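Local coordinates for acyl-CoA dehydrogenase (Slackia heliotrinireducens, PDB 4RM7), which belongs to the acyl-CoA dehydrogenase family, with a helical N-terminal domain, a beta-rich middle domain and a C-terminal helical bundle, at residues V326-M338 against V352-F364. Residues are numbered along the deposited sequence; the frame is centred on the assembly and turned at random.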
loop_
_atom_site.group_PDB
_atom_site.type_symbol
_atom_site.label_atom_id
_atom_site.label_comp_id
_atom_site.label_asym_id
_atom_site.label_seq_id
_atom_site.Cartn_x
_atom_site.Cartn_y
_atom_site.Cartn_z
ATOM N N VAL A 326 -1.383 -14.095 -4.468
ATOM C CA VAL A 326 -0.761 -14.143 -5.785
ATOM C C VAL A 326 -1.493 -13.381 -6.892
ATOM O O VAL A 326 -0.849 -12.626 -7.606
ATOM C CB VAL A 326 -0.529 -15.617 -6.239
ATOM C CG1 VAL A 326 -0.043 -15.677 -7.709
ATOM C CG2 VAL A 326 0.516 -16.254 -5.327
ATOM N N PRO A 327 -2.818 -13.570 -7.048
ATOM C CA PRO A 327 -3.449 -12.829 -8.148
ATOM C C PRO A 327 -3.331 -11.317 -7.977
ATOM O O PRO A 327 -3.070 -10.612 -8.956
ATOM C CB PRO A 327 -4.913 -13.279 -8.082
ATOM C CG PRO A 327 -4.862 -14.635 -7.447
ATOM C CD PRO A 327 -3.768 -14.509 -6.412
ATOM N N LYS A 328 -3.478 -10.815 -6.757
ATOM C CA LYS A 328 -3.359 -9.373 -6.573
ATOM C C LYS A 328 -1.914 -8.942 -6.852
ATOM O O LYS A 328 -1.674 -7.934 -7.529
ATOM C CB LYS A 328 -3.785 -8.968 -5.173
ATOM C CG LYS A 328 -3.833 -7.478 -4.964
ATOM C CD LYS A 328 -3.936 -7.177 -3.509
ATOM C CE LYS A 328 -4.499 -5.794 -3.278
ATOM N NZ LYS A 328 -4.544 -5.474 -1.816
ATOM N N ALA A 329 -0.950 -9.718 -6.356
ATOM C CA ALA A 329 0.454 -9.430 -6.630
ATOM C C ALA A 329 0.720 -9.472 -8.124
ATOM O O ALA A 329 1.429 -8.615 -8.659
ATOM C CB ALA A 329 1.347 -10.397 -5.919
ATOM N N ALA A 330 0.141 -10.460 -8.799
ATOM C CA ALA A 330 0.348 -10.579 -10.233
ATOM C C ALA A 330 -0.178 -9.333 -10.966
ATOM O O ALA A 330 0.468 -8.832 -11.898
ATOM C CB ALA A 330 -0.308 -11.823 -10.761
ATOM N N THR A 331 -1.333 -8.831 -10.531
ATOM C CA THR A 331 -1.945 -7.670 -11.165
ATOM C C THR A 331 -1.058 -6.443 -10.986
ATOM O O THR A 331 -0.917 -5.642 -11.897
ATOM C CB THR A 331 -3.359 -7.387 -10.609
ATOM O OG1 THR A 331 -4.163 -8.557 -10.762
ATOM C CG2 THR A 331 -4.026 -6.262 -11.376
ATOM N N GLU A 332 -0.445 -6.318 -9.819
ATOM C CA GLU A 332 0.416 -5.173 -9.519
ATOM C C GLU A 332 1.694 -5.199 -10.370
ATOM O O GLU A 332 2.133 -4.153 -10.889
ATOM C CB GLU A 332 0.749 -5.139 -8.021
ATOM C CG GLU A 332 -0.490 -4.974 -7.151
ATOM C CD GLU A 332 -0.214 -5.007 -5.650
ATOM O OE1 GLU A 332 0.950 -5.246 -5.243
ATOM O OE2 GLU A 332 -1.177 -4.780 -4.884
ATOM N N VAL A 333 2.279 -6.391 -10.527
ATOM C CA VAL A 333 3.423 -6.541 -11.411
ATOM C C VAL A 333 3.074 -6.147 -12.855
ATOM O O VAL A 333 3.790 -5.364 -13.505
ATOM C CB VAL A 333 3.968 -7.975 -11.379
ATOM C CG1 VAL A 333 5.073 -8.164 -12.435
ATOM C CG2 VAL A 333 4.521 -8.258 -10.020
ATOM N N ALA A 334 1.978 -6.688 -13.362
ATOM C CA ALA A 334 1.583 -6.370 -14.722
ATOM C C ALA A 334 1.330 -4.857 -14.884
ATOM O O ALA A 334 1.749 -4.249 -15.868
ATOM C CB ALA A 334 0.362 -7.168 -15.099
ATOM N N SER A 335 0.675 -4.251 -13.897
ATOM C CA SER A 335 0.422 -2.815 -13.917
ATOM C C SER A 335 1.717 -1.982 -13.907
ATOM O O SER A 335 1.833 -0.994 -14.654
ATOM C CB SER A 335 -0.458 -2.416 -12.736
ATOM O OG SER A 335 -0.811 -1.042 -12.831
ATOM N N ASP A 336 2.670 -2.376 -13.057
ATOM C CA ASP A 336 3.998 -1.754 -13.014
ATOM C C ASP A 336 4.738 -1.909 -14.331
ATOM O O ASP A 336 5.443 -0.989 -14.768
ATOM C CB ASP A 336 4.861 -2.337 -11.890
ATOM C CG ASP A 336 4.508 -1.768 -10.524
ATOM O OD1 ASP A 336 4.174 -0.566 -10.465
ATOM O OD2 ASP A 336 4.554 -2.527 -9.516
ATOM N N ALA A 337 4.585 -3.073 -14.958
ATOM C CA ALA A 337 5.141 -3.276 -16.294
ATOM C C ALA A 337 4.528 -2.299 -17.292
ATOM O O ALA A 337 5.254 -1.702 -18.082
ATOM C CB ALA A 337 4.928 -4.697 -16.761
HETATM N N MSE A 338 3.206 -2.124 -17.268
HETATM C CA MSE A 338 2.591 -1.126 -18.146
HETATM C C MSE A 338 3.187 0.242 -17.905
HETATM O O MSE A 338 3.478 0.960 -18.853
HETATM C CB MSE A 338 1.088 -1.030 -17.946
HETATM C CG MSE A 338 0.285 -2.138 -18.564
HETATM SE SE MSE A 338 -1.562 -2.023 -17.959
HETATM C CE MSE A 338 -1.864 -0.218 -18.646
ATOM N N VAL A 352 1.174 -6.754 -22.502
ATOM C CA VAL A 352 1.182 -6.388 -21.083
ATOM C C VAL A 352 -0.202 -5.903 -20.599
ATOM O O VAL A 352 -0.631 -6.220 -19.492
ATOM C CB VAL A 352 2.269 -5.322 -20.776
ATOM C CG1 VAL A 352 2.117 -4.831 -19.389
ATOM C CG2 VAL A 352 3.638 -5.945 -20.853
ATOM N N SER A 353 -0.920 -5.176 -21.438
ATOM C CA SER A 353 -2.269 -4.735 -21.092
ATOM C C SER A 353 -3.297 -5.886 -21.057
ATOM O O SER A 353 -4.260 -5.820 -20.299
ATOM C CB SER A 353 -2.733 -3.640 -22.065
ATOM O OG SER A 353 -2.684 -4.077 -23.416
ATOM N N SER A 354 -3.109 -6.927 -21.868
ATOM C CA SER A 354 -3.942 -8.125 -21.757
ATOM C C SER A 354 -3.600 -8.863 -20.482
ATOM O O SER A 354 -4.484 -9.329 -19.765
ATOM C CB SER A 354 -3.748 -9.075 -22.928
ATOM O OG SER A 354 -3.605 -8.362 -24.129
ATOM N N ILE A 355 -2.306 -8.986 -20.207
ATOM C CA ILE A 355 -1.859 -9.677 -19.017
ATOM C C ILE A 355 -2.463 -9.033 -17.773
ATOM O O ILE A 355 -2.959 -9.706 -16.881
ATOM C CB ILE A 355 -0.344 -9.662 -18.933
ATOM C CG1 ILE A 355 0.232 -10.578 -20.017
ATOM C CG2 ILE A 355 0.138 -10.041 -17.501
ATOM C CD1 ILE A 355 1.756 -10.455 -20.161
ATOM N N TRP A 356 -2.432 -7.714 -17.738
ATOM C CA TRP A 356 -2.961 -6.956 -16.618
ATOM C C TRP A 356 -4.434 -7.272 -16.416
ATOM O O TRP A 356 -4.895 -7.491 -15.305
ATOM C CB TRP A 356 -2.745 -5.467 -16.880
ATOM C CG TRP A 356 -3.339 -4.554 -15.909
ATOM C CD1 TRP A 356 -2.984 -4.408 -14.587
ATOM C CD2 TRP A 356 -4.358 -3.573 -16.165
ATOM N NE1 TRP A 356 -3.743 -3.410 -14.009
ATOM C CE2 TRP A 356 -4.587 -2.878 -14.952
ATOM C CE3 TRP A 356 -5.105 -3.223 -17.294
ATOM C CZ2 TRP A 356 -5.528 -1.851 -14.843
ATOM C CZ3 TRP A 356 -6.055 -2.213 -17.182
ATOM C CH2 TRP A 356 -6.260 -1.543 -15.964
ATOM N N GLN A 357 -5.171 -7.291 -17.510
ATOM C CA GLN A 357 -6.578 -7.649 -17.468
ATOM C C GLN A 357 -6.806 -9.096 -17.040
ATOM O O GLN A 357 -7.680 -9.356 -16.229
ATOM C CB GLN A 357 -7.208 -7.395 -18.830
ATOM C CG GLN A 357 -7.275 -5.915 -19.179
ATOM C CD GLN A 357 -7.750 -5.669 -20.601
ATOM O OE1 GLN A 357 -7.554 -6.486 -21.505
ATOM N NE2 GLN A 357 -8.370 -4.538 -20.804
ATOM N N ASP A 358 -6.033 -10.026 -17.594
ATOM C CA ASP A 358 -6.086 -11.427 -17.174
ATOM C C ASP A 358 -5.882 -11.538 -15.672
ATOM O O ASP A 358 -6.676 -12.170 -14.950
ATOM C CB ASP A 358 -5.019 -12.281 -17.876
ATOM C CG ASP A 358 -5.269 -12.442 -19.364
ATOM O OD1 ASP A 358 -6.418 -12.256 -19.824
ATOM O OD2 ASP A 358 -4.303 -12.769 -20.081
ATOM N N CYS A 359 -4.806 -10.932 -15.185
ATOM C CA CYS A 359 -4.462 -11.118 -13.776
ATOM C C CYS A 359 -5.535 -10.547 -12.847
ATOM O O CYS A 359 -5.834 -11.131 -11.816
ATOM C CB CYS A 359 -3.108 -10.512 -13.492
ATOM S SG CYS A 359 -1.756 -11.474 -14.261
ATOM N N ARG A 360 -6.155 -9.440 -13.243
ATOM C CA ARG A 360 -7.248 -8.873 -12.462
ATOM C C ARG A 360 -8.366 -9.882 -12.313
ATOM O O ARG A 360 -9.008 -9.935 -11.277
ATOM C CB ARG A 360 -7.794 -7.599 -13.109
ATOM C CG ARG A 360 -8.887 -6.914 -12.294
ATOM C CD ARG A 360 -8.299 -6.289 -11.038
ATOM N NE ARG A 360 -9.296 -5.804 -10.068
ATOM C CZ ARG A 360 -10.099 -6.587 -9.348
ATOM N NH1 ARG A 360 -10.065 -7.909 -9.506
ATOM N NH2 ARG A 360 -10.960 -6.048 -8.491
ATOM N N GLY A 361 -8.587 -10.678 -13.354
ATOM C CA GLY A 361 -9.614 -11.711 -13.354
ATOM C C GLY A 361 -9.317 -12.864 -12.400
ATOM O O GLY A 361 -10.209 -13.447 -11.793
ATOM N N TYR A 362 -8.049 -13.188 -12.244
ATOM C CA TYR A 362 -7.655 -14.188 -11.277
ATOM C C TYR A 362 -8.066 -13.837 -9.832
ATOM O O TYR A 362 -8.187 -14.709 -8.988
ATOM C CB TYR A 362 -6.150 -14.404 -11.381
ATOM C CG TYR A 362 -5.735 -15.062 -12.681
ATOM C CD1 TYR A 362 -6.567 -15.984 -13.316
ATOM C CD2 TYR A 362 -4.524 -14.755 -13.282
ATOM C CE1 TYR A 362 -6.189 -16.590 -14.499
ATOM C CE2 TYR A 362 -4.136 -15.361 -14.462
ATOM C CZ TYR A 362 -4.966 -16.279 -15.064
ATOM O OH TYR A 362 -4.574 -16.874 -16.237
ATOM N N GLN A 363 -8.313 -12.566 -9.551
ATOM C CA GLN A 363 -8.767 -12.185 -8.220
ATOM C C GLN A 363 -10.205 -12.617 -7.945
ATOM O O GLN A 363 -10.627 -12.576 -6.795
ATOM C CB GLN A 363 -8.631 -10.688 -8.021
ATOM C CG GLN A 363 -7.185 -10.220 -7.941
ATOM C CD GLN A 363 -7.082 -8.739 -7.595
ATOM O OE1 GLN A 363 -6.527 -7.951 -8.355
ATOM N NE2 GLN A 363 -7.621 -8.359 -6.443
ATOM N N PHE A 364 -10.941 -13.021 -8.990
ATOM C CA PHE A 364 -12.304 -13.587 -8.855
ATOM C C PHE A 364 -12.376 -15.095 -9.021
ATOM O O PHE A 364 -13.279 -15.744 -8.498
ATOM C CB PHE A 364 -13.270 -12.998 -9.880
ATOM C CG PHE A 364 -13.420 -11.535 -9.780
ATOM C CD1 PHE A 364 -14.154 -10.979 -8.757
ATOM C CD2 PHE A 364 -12.835 -10.705 -10.711
ATOM C CE1 PHE A 364 -14.302 -9.618 -8.670
ATOM C CE2 PHE A 364 -12.981 -9.348 -10.623
ATOM C CZ PHE A 364 -13.711 -8.803 -9.606
#
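W356 is the side chain to follow, because it wedges as a knob into the hole formed by T331, A334, S335 and M338. Its CB rests against the methyl of A334, 4.0 Å from A334 CB, and also meets the selenium of M338. Chi1 of 174° sets CG trans to the backbone N and sends the indole outward across helix 316-341, its pyrrole edge against T331 and S335 and its benzene end leading away. M338 SE approaches CG and CD2 obliquely, 3.7 Å from each; the selenium of this selenomethionine sits 3.5 Å above the ring plane, displaced toward the rim. On the pyrrole edge, CD1 points at the carbonyl of T331, with T331 O in the ring plane at 3.6 Å. NE1 has S335 CB and T331 CG2 beside it, and CE3, on the benzene side, still touches the selenium. Beyond the contact, the indole stacks on W356 of the second subunit.

Towards the loop between the helices, V352 CG1 packs 3.4 Å from M338 CG. In the middle, the small residues A330 and A334 let the backbones come close: A330 CB meets C359 SG, and the axes approach to 7.8 Å at 163°. T331 turns OG1 back onto its own helix, where it donates to P327 O over 2.9 Å; that carbonyl also takes T331 N, the two donors coming from opposite faces of its plane. At the far end, P327 CB lies on Y362 CB at 3.7 Å, while the amide of Q363 reaches over K328, its NE2 held by D369.

This is a close antiparallel helix pair of the C-terminal helical bundle of the acyl-CoA dehydrogenase fold, a Met-aromatic contact at one side adjoining the subunit interface.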